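Local coordinates for protein dihydropteroate synthase (Mycobacterium smegmatis, PDB 6OMZ) that probably catalyses the condensation of para-aminobenzoate with 6-hydroxymethyl-7,8-dihydropterin diphosphate to dihydropteroate, a precursor of folate, at residues 42-47 against 85-90; 147-152 against 160-165; 213-216 against 221-224. The protein carries 1 engineered substitution. All coordinates share one frame; numbering follows the deposited sequence. Where two conformers were deposited one is given.

Contact 1: residues 42-47 against 85-90; sequences IDTDRA and VTPVIR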
loop_
_atom_site.group_PDB
_atom_site.type_symbol
_atom_site.label_atom_id
_atom_site.label_comp_id
_atom_site.label_asym_id
_atom_site.label_seq_id
_atom_site.Cartn_x
_atom_site.Cartn_y
_atom_site.Cartn_z
ATOM N N ILE A 42 -0.050 -22.225 -8.267
ATOM C CA ILE A 42 -0.830 -21.064 -7.870
ATOM C C ILE A 42 -2.107 -21.543 -7.201
ATOM O O ILE A 42 -2.730 -22.522 -7.637
ATOM C CB ILE A 42 -1.119 -20.167 -9.085
ATOM C CG1 ILE A 42 0.148 -19.421 -9.488
ATOM C CG2 ILE A 42 -2.197 -19.149 -8.761
ATOM C CD1 ILE A 42 0.507 -18.314 -8.510
ATOM N N ASP A 43 -2.480 -20.886 -6.097
ATOM C CA ASP A 43 -3.566 -21.366 -5.241
ATOM C C ASP A 43 -4.569 -20.234 -5.056
ATOM O O ASP A 43 -4.542 -19.509 -4.057
ATOM C CB ASP A 43 -3.021 -21.880 -3.905
ATOM C CG ASP A 43 -4.077 -22.598 -3.080
ATOM O OD1 ASP A 43 -5.286 -22.428 -3.357
ATOM O OD2 ASP A 43 -3.700 -23.334 -2.144
ATOM N N THR A 44 -5.476 -20.109 -6.024
ATOM C CA THR A 44 -6.500 -19.071 -5.968
ATOM C C THR A 44 -7.332 -19.180 -4.696
ATOM O O THR A 44 -7.597 -18.173 -4.032
ATOM C CB THR A 44 -7.403 -19.173 -7.199
ATOM O OG1 THR A 44 -6.638 -18.887 -8.367
ATOM C CG2 THR A 44 -8.569 -18.202 -7.094
ATOM N N ASP A 45 -7.770 -20.397 -4.353
ATOM C CA ASP A 45 -8.660 -20.571 -3.203
ATOM C C ASP A 45 -7.998 -20.116 -1.904
ATOM O O ASP A 45 -8.664 -19.564 -1.021
ATOM C CB ASP A 45 -9.109 -22.030 -3.087
ATOM C CG ASP A 45 -9.961 -22.477 -4.266
ATOM O OD1 ASP A 45 -10.555 -21.609 -4.943
ATOM O OD2 ASP A 45 -10.035 -23.699 -4.514
ATOM N N ARG A 46 -6.695 -20.364 -1.753
ATOM C CA ARG A 46 -6.004 -19.921 -0.545
ATOM C C ARG A 46 -5.992 -18.401 -0.454
ATOM O O ARG A 46 -6.207 -17.835 0.624
ATOM C CB ARG A 46 -4.576 -20.468 -0.511
ATOM C CG ARG A 46 -3.896 -20.330 0.850
ATOM C CD ARG A 46 -2.438 -19.900 0.753
ATOM N NE ARG A 46 -1.511 -21.004 0.512
ATOM C CZ ARG A 46 -0.636 -21.465 1.405
ATOM N NH1 ARG A 46 -0.557 -20.923 2.614
ATOM N NH2 ARG A 46 0.170 -22.468 1.083
ATOM N N ALA A 47 -5.743 -17.724 -1.582
ATOM C CA ALA A 47 -5.724 -16.264 -1.579
ATOM C C ALA A 47 -7.115 -15.701 -1.335
ATOM O O ALA A 47 -7.271 -14.704 -0.620
ATOM C CB ALA A 47 -5.154 -15.735 -2.901
ATOM N N VAL A 85 -3.851 -12.623 -10.481
ATOM C CA VAL A 85 -4.686 -11.789 -9.618
ATOM C C VAL A 85 -6.159 -11.859 -10.013
ATOM O O VAL A 85 -7.025 -11.767 -9.142
ATOM C CB VAL A 85 -4.205 -10.324 -9.584
ATOM C CG1 VAL A 85 -2.803 -10.212 -8.987
ATOM C CG2 VAL A 85 -4.283 -9.677 -10.972
ATOM N N THR A 86 -6.475 -12.020 -11.306
ATOM C CA THR A 86 -7.871 -11.828 -11.710
ATOM C C THR A 86 -8.841 -12.874 -11.150
ATOM O O THR A 86 -9.961 -12.490 -10.769
ATOM C CB THR A 86 -8.020 -11.739 -13.242
ATOM O OG1 THR A 86 -7.365 -12.833 -13.900
ATOM C CG2 THR A 86 -7.454 -10.411 -13.749
ATOM N N PRO A 87 -8.492 -14.171 -11.054
ATOM C CA PRO A 87 -9.443 -15.110 -10.419
ATOM C C PRO A 87 -9.733 -14.766 -8.972
ATOM O O PRO A 87 -10.857 -14.962 -8.494
ATOM C CB PRO A 87 -8.738 -16.472 -10.532
ATOM C CG PRO A 87 -7.718 -16.302 -11.627
ATOM C CD PRO A 87 -7.282 -14.872 -11.532
ATOM N N VAL A 88 -8.718 -14.285 -8.257
ATOM C CA VAL A 88 -8.889 -13.902 -6.863
ATOM C C VAL A 88 -9.791 -12.683 -6.768
ATOM O O VAL A 88 -10.710 -12.631 -5.943
ATOM C CB VAL A 88 -7.514 -13.642 -6.219
ATOM C CG1 VAL A 88 -7.670 -13.085 -4.798
ATOM C CG2 VAL A 88 -6.676 -14.921 -6.222
ATOM N N ILE A 89 -9.540 -11.688 -7.616
ATOM C CA ILE A 89 -10.343 -10.473 -7.601
ATOM C C ILE A 89 -11.785 -10.785 -7.968
ATOM O O ILE A 89 -12.719 -10.239 -7.368
ATOM C CB ILE A 89 -9.721 -9.424 -8.546
ATOM C CG1 ILE A 89 -8.343 -8.992 -8.018
ATOM C CG2 ILE A 89 -10.641 -8.205 -8.694
ATOM C CD1 ILE A 89 -7.524 -8.175 -9.041
ATOM N N ARG A 90 -11.994 -11.654 -8.961
ATOM C CA ARG A 90 -13.360 -11.988 -9.364
ATOM C C ARG A 90 -14.151 -12.597 -8.210
ATOM O O ARG A 90 -15.314 -12.231 -7.981
ATOM C CB ARG A 90 -13.356 -12.938 -10.565
ATOM C CG ARG A 90 -13.298 -12.237 -11.921
ATOM C CD ARG A 90 -13.583 -13.214 -13.069
ATOM N NE ARG A 90 -12.523 -14.214 -13.205
ATOM C CZ ARG A 90 -11.424 -14.046 -13.942
ATOM N NH1 ARG A 90 -11.236 -12.916 -14.612
ATOM N NH2 ARG A 90 -10.511 -15.008 -14.005
#
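Thr44 and Val88 meet through methyls that their first torsions aim at each other across the interface of two helices. In Thr44, chi1 of -65° keeps OG1 beside the backbone N and swings CG2 trans to it; in Val88, chi1 of 174° sends CG1 trans and leaves CG2 beside the N. Thr44 CG2 and Val88 CG2 approach to 3.9 Å, the side chains sliding past each other in opposite directions. From one turn further along its helix, Ala47 adds its CB, 3.7 Å from Val88 CG2, so one valine methyl touches both residues. Pro87 comes in about at right angles to Thr44, its CB 3.9 Å from Thr44 CG2 and equally close to Thr44 OG1. Beside this mostly apolar patch, Asp43 is the N-cap of helix 44-56: Arg46 N donates to Asp43 OD1 (3.0 Å, N-H...O angle 157°), reaching the oxygen from above the carboxylate plane. The Asp43 backbone N in turn bonds Ser34 OG, and Val88 also touches Val30, so helix 30-35 borders the same contact. Helices 44-56 and 78-93 follow the first and second parallel strands, and their packing here is that of neighbouring outer helices in a TIM barrel.

Contact 2: residues 147-152 against 160-165; sequences HWRSVD and PGYRDV. With EDO (1,2-ethanediol), chain M; DMS (dimethyl sulfoxide), chain C; EDO (1,2-ethanediol), chain K; EDO (1,2-ethanediol), chain I.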
loop_
_atom_site.group_PDB
_atom_site.type_symbol
_atom_site.label_atom_id
_atom_site.label_comp_id
_atom_site.label_asym_id
_atom_site.label_seq_id
_atom_site.Cartn_x
_atom_site.Cartn_y
_atom_site.Cartn_z
ATOM N N HIS A 147 5.070 7.180 -3.657
ATOM C CA HIS A 147 6.335 7.845 -3.954
ATOM C C HIS A 147 7.476 6.835 -3.993
ATOM O O HIS A 147 7.764 6.173 -2.992
ATOM C CB HIS A 147 6.676 8.920 -2.929
ATOM C CG HIS A 147 7.938 9.643 -3.262
ATOM N ND1 HIS A 147 9.184 9.158 -2.929
ATOM C CD2 HIS A 147 8.150 10.785 -3.962
ATOM C CE1 HIS A 147 10.109 9.981 -3.388
ATOM N NE2 HIS A 147 9.510 10.978 -4.018
ATOM N N TRP A 148 8.176 6.775 -5.119
ATOM C CA TRP A 148 9.360 5.925 -5.208
ATOM C C TRP A 148 10.266 6.548 -6.257
ATOM O O TRP A 148 9.969 6.457 -7.451
ATOM C CB TRP A 148 8.975 4.496 -5.581
ATOM C CG TRP A 148 10.122 3.533 -5.683
ATOM C CD1 TRP A 148 11.444 3.780 -5.413
ATOM C CD2 TRP A 148 10.042 2.163 -6.070
ATOM N NE1 TRP A 148 12.186 2.643 -5.614
ATOM C CE2 TRP A 148 11.352 1.636 -6.025
ATOM C CE3 TRP A 148 8.986 1.322 -6.454
ATOM C CZ2 TRP A 148 11.637 0.301 -6.341
ATOM C CZ3 TRP A 148 9.272 -0.003 -6.783
ATOM C CH2 TRP A 148 10.587 -0.498 -6.721
ATOM N N ARG A 149 11.351 7.190 -5.831
ATOM C CA ARG A 149 12.251 7.838 -6.779
ATOM C C ARG A 149 13.245 6.785 -7.244
ATOM O O ARG A 149 14.062 6.297 -6.456
ATOM C CB ARG A 149 12.961 9.043 -6.170
ATOM C CG ARG A 149 13.719 9.846 -7.243
ATOM C CD ARG A 149 14.639 10.909 -6.646
ATOM N NE ARG A 149 13.901 11.963 -5.954
ATOM C CZ ARG A 149 14.477 12.870 -5.172
ATOM N NH1 ARG A 149 15.793 12.846 -4.992
ATOM N NH2 ARG A 149 13.747 13.797 -4.569
ATOM N N SER A 150 13.165 6.430 -8.525
ATOM C CA SER A 150 13.847 5.274 -9.063
ATOM C C SER A 150 14.359 5.628 -10.463
ATOM O O SER A 150 13.844 5.165 -11.479
ATOM C CB SER A 150 12.914 4.062 -9.087
ATOM O OG SER A 150 13.627 2.869 -9.351
ATOM N N VAL A 151 15.399 6.464 -10.514
ATOM C CA VAL A 151 15.902 6.931 -11.806
ATOM C C VAL A 151 16.711 5.852 -12.529
ATOM O O VAL A 151 16.717 5.802 -13.764
ATOM C CB VAL A 151 16.732 8.213 -11.622
ATOM N N ASP A 152 17.401 4.980 -11.794
ATOM C CA ASP A 152 18.303 3.996 -12.381
ATOM C C ASP A 152 17.644 2.624 -12.292
ATOM O O ASP A 152 17.606 2.019 -11.216
ATOM C CB ASP A 152 19.653 4.016 -11.663
ATOM C CG ASP A 152 20.657 3.033 -12.251
ATOM O OD1 ASP A 152 20.313 2.281 -13.192
ATOM O OD2 ASP A 152 21.807 3.022 -11.761
ATOM N N PRO A 160 18.630 7.805 -3.052
ATOM C CA PRO A 160 19.200 9.014 -3.652
ATOM C C PRO A 160 19.586 10.027 -2.581
ATOM O O PRO A 160 19.344 9.843 -1.392
ATOM C CB PRO A 160 18.061 9.538 -4.530
ATOM C CG PRO A 160 16.815 9.063 -3.848
ATOM C CD PRO A 160 17.157 7.773 -3.149
ATOM N N GLY A 161 20.246 11.085 -3.034
ATOM C CA GLY A 161 20.555 12.193 -2.162
ATOM C C GLY A 161 19.408 13.180 -2.109
ATOM O O GLY A 161 19.196 13.950 -3.051
ATOM N N TYR A 162 18.639 13.141 -1.026
ATOM C CA TYR A 162 17.642 14.170 -0.759
ATOM C C TYR A 162 18.280 15.330 -0.006
ATOM O O TYR A 162 18.986 15.112 0.982
ATOM C CB TYR A 162 16.502 13.613 0.093
ATOM C CG TYR A 162 15.860 12.347 -0.424
ATOM C CD1 TYR A 162 14.821 12.393 -1.353
ATOM C CD2 TYR A 162 16.274 11.107 0.038
ATOM C CE1 TYR A 162 14.220 11.213 -1.816
ATOM C CE2 TYR A 162 15.678 9.935 -0.411
ATOM C CZ TYR A 162 14.656 9.997 -1.335
ATOM O OH TYR A 162 14.079 8.819 -1.771
ATOM N N ARG A 163 18.002 16.562 -0.441
ATOM C CA ARG A 163 18.308 17.703 0.418
ATOM C C ARG A 163 17.331 17.758 1.586
ATOM O O ARG A 163 17.702 18.134 2.705
ATOM C CB ARG A 163 18.247 19.024 -0.357
ATOM C CG ARG A 163 19.136 19.170 -1.589
ATOM C CD ARG A 163 20.591 19.410 -1.262
ATOM N NE ARG A 163 20.830 20.550 -0.381
ATOM C CZ ARG A 163 22.041 20.960 -0.014
ATOM N NH1 ARG A 163 23.114 20.335 -0.478
ATOM N NH2 ARG A 163 22.190 22.000 0.808
ATOM N N ASP A 164 16.070 17.406 1.328
ATOM C CA ASP A 164 14.992 17.485 2.313
ATOM C C ASP A 164 13.958 16.437 1.897
ATOM O O ASP A 164 13.074 16.717 1.083
ATOM C CB ASP A 164 14.399 18.888 2.359
ATOM C CG ASP A 164 13.304 19.047 3.427
ATOM O OD1 ASP A 164 12.643 18.054 3.783
ATOM O OD2 ASP A 164 13.108 20.191 3.899
ATOM N N VAL A 165 14.073 15.233 2.471
ATOM C CA VAL A 165 13.217 14.140 2.009
ATOM C C VAL A 165 11.741 14.489 2.198
ATOM O O VAL A 165 10.899 14.115 1.370
ATOM C CB VAL A 165 13.576 12.808 2.705
ATOM C CG1 VAL A 165 13.220 12.846 4.196
ATOM C CG2 VAL A 165 12.846 11.643 2.020
HETATM C C1 EDO M . 19.944 12.288 -7.128
HETATM O O1 EDO M . 20.524 12.113 -5.830
HETATM C C2 EDO M . 18.419 12.243 -7.037
HETATM O O2 EDO M . 17.911 13.503 -6.579
HETATM S S DMS C . 9.634 2.055 -10.395
HETATM O O DMS C . 10.890 1.618 -9.713
HETATM C C1 DMS C . 9.973 3.566 -11.339
HETATM C C2 DMS C . 9.322 0.927 -11.780
HETATM C C1 EDO K . 5.915 8.834 -7.946
HETATM O O1 EDO K . 6.575 7.640 -7.497
HETATM C C2 EDO K . 6.695 10.051 -7.467
HETATM O O2 EDO K . 8.060 9.939 -7.888
HETATM C C1 EDO I . 9.759 21.466 5.407
HETATM O O1 EDO I . 10.410 21.915 4.216
HETATM C C2 EDO I . 10.031 19.977 5.569
HETATM O O2 EDO I . 11.340 19.777 6.119
HETATM O O HOH W 1 12.228 7.305 -3.048
HETATM O O HOH W 2 17.374 15.764 -4.381
#
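Arg149 and Tyr162 lie alongside each other, running in opposite directions, with their flat groups inclined rather than stacked: the guanidinium and ring planes are 51° apart. Tyr162 CE1 sits over the centre of one guanidinium face, 3.8 Å from Arg149 CZ, while Arg149 NH2 comes obliquely to the phenol ring, 3.7 Å from Tyr162 CD1. The arginine leaves the backbone extended and bends only at chi3 (-66°), which turns its planar end against the tyrosine. Closer to the backbone, Arg149 CD rests against Pro160 CG at 4.0 Å. Arg149 NH2 also forms salt bridges with Glu168 and Glu172, so two carboxylates of helix 165-182 probably help hold the guanidinium in this pose.

One water bridges the segments firmly and a second only weakly. The first accepts from Arg149 N (2.9 Å) and donates to Tyr162 OH (2.7 Å), a hydroxyl also hydrogen-bonded to Ala199 O. The other donates to Gly161 O (2.9 Å) and to an ethanediol, probably from the crystallisation liquor, and its bond to Arg149 NH1 is the weak one. His147 turns an edge of its imidazole to the same phenol, Tyr162 OH lying near the ring plane and 4.4 Å from His147 CE1. Its NE2 is hydrogen-bonded to Glu172 and its ND1 to Lys200. Val165 CG2 sits over the centre of one face of the Tyr162 ring. Both segments belong to the long loop that leaves the C-terminal end of strand 143-146 and runs to helix 165-182, a beta-alpha connection on the active-site side of a TIM barrel.

Contact 3: residues 213-216 against 221-224; sequences PDLV and PVLV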
loop_
_atom_site.group_PDB
_atom_site.type_symbol
_atom_site.label_atom_id
_atom_site.label_comp_id
_atom_site.label_asym_id
_atom_site.label_seq_id
_atom_site.Cartn_x
_atom_site.Cartn_y
_atom_site.Cartn_z
ATOM N N PRO A 213 1.120 15.022 9.162
ATOM C CA PRO A 213 0.130 16.112 9.083
ATOM C C PRO A 213 0.366 17.067 7.920
ATOM O O PRO A 213 -0.605 17.530 7.299
ATOM C CB PRO A 213 0.293 16.831 10.429
ATOM C CG PRO A 213 0.812 15.778 11.349
ATOM C CD PRO A 213 1.709 14.919 10.514
ATOM N N ASP A 214 1.631 17.384 7.622
ATOM C CA ASP A 214 1.945 18.233 6.470
ATOM C C ASP A 214 1.400 17.625 5.188
ATOM O O ASP A 214 0.810 18.319 4.353
ATOM C CB ASP A 214 3.458 18.429 6.338
ATOM C CG ASP A 214 4.015 19.434 7.318
ATOM O OD1 ASP A 214 3.226 20.030 8.083
ATOM O OD2 ASP A 214 5.255 19.625 7.319
ATOM N N LEU A 215 1.600 16.318 5.012
ATOM C CA LEU A 215 1.145 15.671 3.789
ATOM C C LEU A 215 -0.377 15.553 3.776
ATOM O O LEU A 215 -1.018 15.754 2.736
ATOM C CB LEU A 215 1.833 14.307 3.657
ATOM C CG LEU A 215 1.948 13.627 2.292
ATOM C CD1 LEU A 215 2.764 14.478 1.285
ATOM C CD2 LEU A 215 2.587 12.262 2.459
ATOM N N VAL A 216 -0.978 15.255 4.935
ATOM C CA VAL A 216 -2.436 15.267 5.054
ATOM C C VAL A 216 -2.987 16.649 4.711
ATOM O O VAL A 216 -4.043 16.783 4.074
ATOM C CB VAL A 216 -2.842 14.813 6.472
ATOM C CG1 VAL A 216 -4.332 15.027 6.709
ATOM C CG2 VAL A 216 -2.463 13.340 6.666
ATOM N N PRO A 221 -6.073 12.626 -0.001
ATOM C CA PRO A 221 -6.048 11.514 0.966
ATOM C C PRO A 221 -4.697 10.818 0.976
ATOM O O PRO A 221 -4.077 10.620 -0.073
ATOM C CB PRO A 221 -7.149 10.576 0.464
ATOM C CG PRO A 221 -8.081 11.472 -0.298
ATOM C CD PRO A 221 -7.231 12.553 -0.912
ATOM N N VAL A 222 -4.234 10.464 2.177
ATOM C CA VAL A 222 -2.908 9.877 2.366
ATOM C C VAL A 222 -3.049 8.443 2.859
ATOM O O VAL A 222 -3.712 8.189 3.870
ATOM C CB VAL A 222 -2.053 10.691 3.353
ATOM C CG1 VAL A 222 -0.696 10.001 3.545
ATOM C CG2 VAL A 222 -1.851 12.124 2.842
ATOM N N LEU A 223 -2.401 7.515 2.155
ATOM C CA LEU A 223 -2.268 6.126 2.579
ATOM C C LEU A 223 -0.858 5.907 3.100
ATOM O O LEU A 223 0.106 6.390 2.501
ATOM C CB LEU A 223 -2.538 5.175 1.403
ATOM C CG LEU A 223 -2.281 3.675 1.578
ATOM C CD1 LEU A 223 -3.253 3.084 2.588
ATOM C CD2 LEU A 223 -2.401 2.961 0.226
ATOM N N VAL A 224 -0.734 5.182 4.213
ATOM C CA VAL A 224 0.560 4.864 4.818
ATOM C C VAL A 224 0.788 3.357 4.750
ATOM O O VAL A 224 -0.078 2.576 5.166
ATOM C CB VAL A 224 0.622 5.343 6.284
ATOM C CG1 VAL A 224 1.874 4.826 6.963
ATOM C CG2 VAL A 224 0.555 6.859 6.343
#
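A tight alpha-beta connection of the barrel is closed here: helix 212-216 ends, the chain turns and, past Pro221 and Val222, enters strand 223-224, with Leu215 and Val216 packed on Val222. The valine is the centre of the contact. Its CB is directed at the helix end, and with chi1 at 178° CG1 is anti to the backbone N and reaches Leu215, while CG2, beside the N, meets both Leu215 and Val216. CG2 does most of the touching. Val222 CG2 rests on the backbone of the last helical turn, 3.7 Å from Leu215 O and 3.9 Å from Val216 N, and so covers the peptide link between these residues. The same methyl, Val222 CG2, reaches the side chains as well, lying 4.1 Å from Leu215 CG and 4.1 Å from Val216 CG2. Val222 CG1 meets the leucine further out, 4.1 Å from Leu215 CD2. Both helical side chains cross the valine at about a right angle.

Val222 touches the Leu215 carbonyl oxygen through carbon alone; that oxygen is hydrogen-bonded to Thr218 OG1, in the turn that follows. Leu215 continues the apolar layer onto Ile192 of the neighbouring strand and Leu173 of helix 165-182, and Val222 also touches Ile192 and Leu212. On the strand side, backbone hydrogen bonds tie Pro221 and Leu223 to Ile192, and Val222 and Val224 to Gly267, which places this seventh strand between the sixth and the eighth. While Val222 faces the helix, the next residue, Leu223, lines the ligand pocket and touches the bound pterin monophosphate. Such a division at the entry to a barrel strand, with one residue packed on the outer helical layer and its neighbour turned to the ligand inside, is characteristic of the TIM-barrel fold.

How the contacts relate
All three contacts belong to one TIM barrel built round the pterin site, but at different places on it. Contact 1 lies across the chain's centre from the others, its own centre 34 Å from that of contact 2 and 31 Å from that of contact 3. Contacts 2 and 3 are closer, with centres 18 Å and nearest atoms about 8 Å apart; helix 165-182 links them, since His147 and Leu215 both touch its Leu173. Toward the bound pterin monophosphate the distances fall into two groups: the Ala47 side chain is about 14 Å away, those of His147 and Val222 about 9 and 10 Å. Only contact 3 holds a pocket residue, Leu223.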